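Local coordinates for protein agmatine N-acetyltransferase (Drosophila melanogaster, PDB 7CIW) that transfers an acetyl group from acetyl-CoA to the amine of agmatine, as a GNAT-fold member of the arylalkylamine N-acetyltransferase subfamily, at residues A[23-28]-A[72-77]; A[29-34]-A[48-53]. The protein carries 1 engineered substitution. One frame throughout, in Å; residues are numbered along the deposited sequence.

Contact 1 (A[23-28]-A[72-77]); sequences MTFLLA and VAAVVA
Phe25 reaches from helix 23-28 onto the backbone of strand 72-77, and its ring makes most of this contact. Its CB points at the strand, and with CG anti to the backbone N (chi1 168°) the ring is carried on toward the strand. Along one side of the ring, CD2 and then CE2 meet the methyl of Ala74, CE2 lying 3.7 Å from Ala74 CB. At the tip, CZ sits 3.5 Å from Ala73 CA, and on the other side CE1 comes equally near to Val72 C. A flat ring suits this place because the strand offers mainly peptide backbone and one small methyl. In the GNAT fold the first helix packs across the central mixed sheet, and here the two axes cross at -103° with 8.9 Å between them. A leucine in place of Phe25 would probably lose the touch on Ala73 and Val72 and open a gap above the strand. Leu26 adds a looser apolar contact, its CD2 4.4 Å from Ala74 CB, and continues to Leu53 of helix 47-54. Ala73 and Val75 point away from the helix, and their side chains pack on Leu146 of helix 142-156.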
# COMPACT_ATOMS: atom_id res chain seq x y z
N MET A 23 9.42 -1.90 10.23
CA MET A 23 8.37 -1.16 10.91
C MET A 23 8.89 0.18 11.42
O MET A 23 8.18 1.19 11.38
CB MET A 23 7.78 -2.00 12.04
CG MET A 23 6.57 -1.36 12.72
SD MET A 23 5.30 -0.74 11.59
CE MET A 23 4.84 -2.26 10.75
N THR A 24 10.14 0.22 11.90
CA THR A 24 10.70 1.48 12.34
C THR A 24 10.74 2.50 11.20
O THR A 24 10.39 3.67 11.40
CB THR A 24 12.09 1.24 12.92
OG1 THR A 24 11.94 0.42 14.09
CG2 THR A 24 12.77 2.54 13.31
N PHE A 25 11.14 2.07 10.00
CA PHE A 25 11.10 2.97 8.85
C PHE A 25 9.67 3.41 8.55
O PHE A 25 9.41 4.59 8.32
CB PHE A 25 11.71 2.31 7.61
CG PHE A 25 11.43 3.07 6.34
CD1 PHE A 25 12.19 4.18 6.01
CD2 PHE A 25 10.38 2.70 5.51
CE1 PHE A 25 11.91 4.91 4.85
CE2 PHE A 25 10.10 3.43 4.36
CZ PHE A 25 10.87 4.53 4.04
N LEU A 26 8.73 2.46 8.52
CA LEU A 26 7.35 2.81 8.21
C LEU A 26 6.80 3.82 9.20
O LEU A 26 6.09 4.76 8.81
CB LEU A 26 6.48 1.55 8.18
CG LEU A 26 6.77 0.54 7.08
CD1 LEU A 26 5.90 -0.71 7.26
CD2 LEU A 26 6.54 1.15 5.70
N LEU A 27 7.10 3.65 10.49
CA LEU A 27 6.60 4.60 11.48
C LEU A 27 7.24 5.98 11.34
O LEU A 27 6.63 6.98 11.71
CB LEU A 27 6.83 4.06 12.89
CG LEU A 27 5.95 2.85 13.18
CD1 LEU A 27 6.42 2.09 14.41
CD2 LEU A 27 4.48 3.28 13.33
N ALA A 28 8.45 6.04 10.79
CA ALA A 28 9.14 7.33 10.67
C ALA A 28 8.74 8.10 9.41
O ALA A 28 8.59 9.32 9.46
CB ALA A 28 10.65 7.12 10.67
N VAL A 72 15.82 3.25 3.50
CA VAL A 72 15.42 4.57 3.01
C VAL A 72 14.16 4.52 2.17
O VAL A 72 13.64 5.58 1.80
CB VAL A 72 16.57 5.25 2.22
CG1 VAL A 72 17.72 5.57 3.17
CG2 VAL A 72 17.07 4.36 1.09
N ALA A 73 13.64 3.33 1.87
CA ALA A 73 12.39 3.20 1.15
C ALA A 73 11.88 1.78 1.36
O ALA A 73 12.66 0.87 1.62
CB ALA A 73 12.55 3.51 -0.34
N ALA A 74 10.57 1.60 1.24
CA ALA A 74 10.01 0.27 1.46
C ALA A 74 8.71 0.11 0.69
O ALA A 74 7.97 1.07 0.49
CB ALA A 74 9.75 0.01 2.95
N VAL A 75 8.43 -1.13 0.28
CA VAL A 75 7.15 -1.49 -0.31
C VAL A 75 6.66 -2.78 0.32
O VAL A 75 7.44 -3.70 0.59
CB VAL A 75 7.26 -1.60 -1.86
CG1 VAL A 75 8.23 -2.73 -2.27
CG2 VAL A 75 5.88 -1.73 -2.52
N VAL A 76 5.37 -2.82 0.63
CA VAL A 76 4.74 -3.99 1.23
C VAL A 76 3.63 -4.42 0.28
O VAL A 76 2.77 -3.61 -0.07
CB VAL A 76 4.17 -3.68 2.63
CG1 VAL A 76 3.35 -4.85 3.15
CG2 VAL A 76 5.29 -3.34 3.60
N ALA A 77 3.67 -5.67 -0.15
CA ALA A 77 2.68 -6.18 -1.08
C ALA A 77 2.27 -7.58 -0.65
O ALA A 77 3.01 -8.28 0.05
CB ALA A 77 3.20 -6.18 -2.52

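Contact 2 (A[29-34]-A[48-53]). With G0R (N-(4-carbamimidamidobutyl)ethanamide), chain C; COA (coenzyme A), chain B.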
# COMPACT_ATOMS: atom_id res chain seq x y z
N HIS A 29 8.57 7.41 8.27
CA HIS A 29 8.50 8.08 6.98
C HIS A 29 7.36 7.64 6.09
O HIS A 29 7.19 8.20 5.00
CB HIS A 29 9.83 7.91 6.23
CG HIS A 29 10.99 8.53 6.92
ND1 HIS A 29 11.00 9.85 7.32
CD2 HIS A 29 12.19 8.02 7.31
CE1 HIS A 29 12.14 10.12 7.92
NE2 HIS A 29 12.88 9.03 7.92
N TYR A 30 6.58 6.64 6.50
CA TYR A 30 5.40 6.23 5.75
C TYR A 30 4.13 6.67 6.47
O TYR A 30 3.38 7.50 5.96
CB TYR A 30 5.40 4.71 5.54
CG TYR A 30 4.11 4.20 4.95
CD1 TYR A 30 3.80 4.41 3.61
CD2 TYR A 30 3.19 3.49 5.74
CE1 TYR A 30 2.61 3.94 3.06
CE2 TYR A 30 2.00 3.02 5.20
CZ TYR A 30 1.72 3.25 3.86
OH TYR A 30 0.55 2.78 3.33
N TYR A 31 3.91 6.13 7.66
CA TYR A 31 2.66 6.39 8.37
C TYR A 31 2.38 7.86 8.67
O TYR A 31 1.21 8.26 8.57
CB TYR A 31 2.68 5.59 9.67
CG TYR A 31 2.29 4.14 9.58
CD1 TYR A 31 1.00 3.75 9.20
CD2 TYR A 31 3.20 3.14 9.93
CE1 TYR A 31 0.64 2.41 9.16
CE2 TYR A 31 2.84 1.80 9.90
CZ TYR A 31 1.56 1.44 9.53
OH TYR A 31 1.20 0.11 9.51
N PRO A 32 3.35 8.70 9.07
CA PRO A 32 2.99 10.09 9.41
C PRO A 32 2.43 10.89 8.24
O PRO A 32 1.65 11.82 8.48
CB PRO A 32 4.32 10.69 9.91
CG PRO A 32 5.09 9.49 10.39
CD PRO A 32 4.75 8.41 9.41
N GLU A 33 2.76 10.54 7.00
CA GLU A 33 2.32 11.28 5.82
C GLU A 33 1.34 10.52 4.94
O GLU A 33 0.72 11.14 4.06
CB GLU A 33 3.52 11.71 4.98
CG GLU A 33 4.55 12.52 5.74
CD GLU A 33 5.85 12.65 4.99
OE1 GLU A 33 5.87 13.38 3.97
OE2 GLU A 33 6.85 12.02 5.42
N GLU A 34 1.16 9.23 5.15
CA GLU A 34 0.18 8.49 4.36
C GLU A 34 -1.21 9.06 4.63
O GLU A 34 -1.61 9.20 5.79
CB GLU A 34 0.24 7.00 4.71
CG GLU A 34 -0.54 6.13 3.74
CD GLU A 34 -2.01 6.13 4.06
OE1 GLU A 34 -2.34 5.95 5.25
OE2 GLU A 34 -2.83 6.34 3.14
N ALA A 48 -2.98 -3.60 15.21
CA ALA A 48 -3.51 -4.46 14.16
C ALA A 48 -3.13 -3.94 12.77
O ALA A 48 -2.91 -4.74 11.85
CB ALA A 48 -5.02 -4.57 14.29
N ASP A 49 -3.06 -2.62 12.62
CA ASP A 49 -2.62 -2.00 11.38
C ASP A 49 -1.19 -2.41 11.05
O ASP A 49 -0.90 -2.96 9.98
CB ASP A 49 -2.74 -0.48 11.54
CG ASP A 49 -2.43 0.32 10.27
OD1 ASP A 49 -1.68 -0.16 9.39
OD2 ASP A 49 -2.91 1.47 10.20
N LYS A 50 -0.27 -2.17 11.99
CA LYS A 50 1.12 -2.57 11.82
C LYS A 50 1.24 -4.07 11.59
O LYS A 50 2.01 -4.52 10.73
CB LYS A 50 1.92 -2.17 13.06
CG LYS A 50 1.85 -0.67 13.36
CD LYS A 50 2.72 -0.25 14.55
CE LYS A 50 2.11 -0.70 15.86
NZ LYS A 50 2.92 -0.22 17.04
N GLU A 51 0.49 -4.87 12.35
CA GLU A 51 0.58 -6.32 12.22
C GLU A 51 0.13 -6.78 10.84
O GLU A 51 0.72 -7.71 10.28
CB GLU A 51 -0.27 -6.98 13.31
CG GLU A 51 0.39 -6.94 14.68
CD GLU A 51 -0.45 -7.61 15.75
OE1 GLU A 51 -1.20 -8.56 15.41
OE2 GLU A 51 -0.36 -7.19 16.93
N PHE A 52 -0.89 -6.14 10.28
CA PHE A 52 -1.32 -6.54 8.94
C PHE A 52 -0.23 -6.30 7.91
O PHE A 52 0.03 -7.15 7.06
CB PHE A 52 -2.59 -5.82 8.52
CG PHE A 52 -2.87 -5.98 7.06
CD1 PHE A 52 -3.15 -7.24 6.55
CD2 PHE A 52 -2.74 -4.93 6.18
CE1 PHE A 52 -3.38 -7.44 5.20
CE2 PHE A 52 -2.97 -5.12 4.81
CZ PHE A 52 -3.28 -6.38 4.33
N LEU A 53 0.39 -5.12 7.95
CA LEU A 53 1.48 -4.87 7.02
C LEU A 53 2.55 -5.94 7.15
O LEU A 53 2.99 -6.53 6.15
CB LEU A 53 2.08 -3.47 7.25
CG LEU A 53 1.22 -2.32 6.72
CD1 LEU A 53 2.04 -1.03 6.66
CD2 LEU A 53 0.64 -2.65 5.35
C10 G0R C . -2.55 1.42 6.42
N12 G0R C . -2.65 2.58 7.30
C1 G0R C . 0.53 1.94 -1.48
C2 G0R C . -0.08 2.58 -0.23
C5 G0R C . -2.14 3.23 1.09
C6 G0R C . -2.66 2.16 2.04
C7 G0R C . -3.49 2.74 3.19
C8 G0R C . -2.80 2.82 4.55
N4 G0R C . -1.52 2.63 -0.09
N9 G0R C . -2.62 1.53 5.18
N11 G0R C . -2.35 0.10 6.99
O3 G0R C . 0.63 3.02 0.62
N1A COA B . 5.54 15.57 -1.00
C2A COA B . 5.91 16.55 -1.87
N3A COA B . 6.49 16.23 -3.07
C4A COA B . 6.70 14.95 -3.40
C5A COA B . 6.34 13.99 -2.54
C6A COA B . 5.75 14.31 -1.34
N6A COA B . 5.20 13.63 -0.10
N7A COA B . 6.64 12.77 -3.07
C8A COA B . 7.20 12.97 -4.27
N9A COA B . 7.23 14.30 -4.48
C1B COA B . 7.70 15.09 -5.46
C2B COA B . 9.22 14.80 -5.56
O2B COA B . 10.00 15.57 -4.58
C3B COA B . 9.54 15.04 -6.85
O3B COA B . 9.59 16.44 -7.21
P3B COA B . 10.98 17.35 -7.18
O7A COA B . 12.19 16.48 -7.49
O8A COA B . 10.85 18.53 -8.15
O9A COA B . 11.08 17.89 -5.76
C4B COA B . 8.23 14.51 -7.68
O4B COA B . 7.19 14.60 -6.86
C5B COA B . 8.42 13.11 -8.21
O5B COA B . 9.03 12.34 -7.18
P1A COA B . 8.93 10.67 -7.20
O1A COA B . 7.87 10.13 -8.16
O2A COA B . 10.32 10.09 -7.46
O3A COA B . 8.43 10.29 -5.68
P2A COA B . 9.09 9.19 -4.66
O4A COA B . 10.44 9.65 -4.20
O5A COA B . 9.10 7.83 -5.32
O6A COA B . 8.01 9.27 -3.42
CBP COA B . 6.11 8.48 -2.36
CCP COA B . 6.68 8.97 -3.66
CDP COA B . 6.74 7.08 -2.06
CEP COA B . 4.58 8.35 -2.47
CAP COA B . 6.44 9.51 -1.28
OAP COA B . 5.72 10.69 -1.55
C9P COA B . 6.09 9.06 0.15
O9P COA B . 6.75 8.29 0.77
N8P COA B . 4.91 9.64 0.77
C7P COA B . 4.52 9.32 2.16
C6P COA B . 3.81 7.91 2.34
C5P COA B . 2.72 7.85 1.30
O5P COA B . 1.87 8.70 1.20
N4P COA B . 2.76 6.66 0.40
C3P COA B . 1.84 6.43 -0.70
C2P COA B . 0.41 6.16 -0.24
S1P COA B . -0.37 5.69 -1.82
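Tyr31 and Lys50 are the residues whose CA atoms lie nearest across the two segments, 9.7 Å apart, so side chains must bridge between the turn after helix 19-30 and helix 47-54. Tyr31 does most of this. Its CG stands beside the backbone N and anti to the carbonyl carbon (chi1 -81°), which sends the hydroxyl to the helix, where Tyr31 OH donates to Asp49 OD1 at 2.9 Å. The hydroxyl meets that oxygen from above the carboxylate plane, 58° out of it. Leu53 CD1 packs against the phenol end, 3.8 Å from Tyr31 CZ, while Tyr30 CD2 lies over a face of the Tyr31 ring, toward its rim.

Tyr30, Tyr31, Glu34 and Asp49 line the acetylagmatine pocket, here holding the reaction product beside coenzyme A. Asp49 grips its guanidinium end, a carboxylate suiting this cation: OD1 takes a hydrogen bond from ligand N11 at 2.5 Å, and OD2 one from N12 at 3.1 Å. OD1 thus takes two donors, Tyr31 OH and N11, and the tyrosine probably holds the carboxylate in place for the ligand. At the acetyl end, Tyr30 OH donates to ligand O3, 2.7 Å away and in the plane of the ring. Glu34 OE1 lies close to ligand C8 and is hydrogen-bonded to Thr37 OG1, while OE2 caps Leu36 N at the start of helix 35-38. Glu33 CB and Tyr30 O border the pantetheine arm of coenzyme A.

Trp100 and Ile103 of helix 99-114 pack on Asp49, and Ala130 of strand 125-133 lies against both Tyr30 and Leu53.

The centres of contacts 1 and 2 are 8 Å apart, on the same side of the centre of the chain, and both use helix 19-30. Contact 1 sets the body of that helix on strand 70-80 of the central sheet; contact 2 joins its end and the following turn to helix 47-54. In sequence, 23-28 runs directly into 29-34, then come 48-53 and 72-77, so contact 2 is nested inside the loop that contact 1 closes. A hydrogen bond, probably from Tyr31 N to Leu26 O, 2.8 Å, ties them, and Val76 CG1 packs on the carbonyl oxygen of Leu53. Sheet packing thus adjoins the turn that lines the acetylagmatine and coenzyme A pockets.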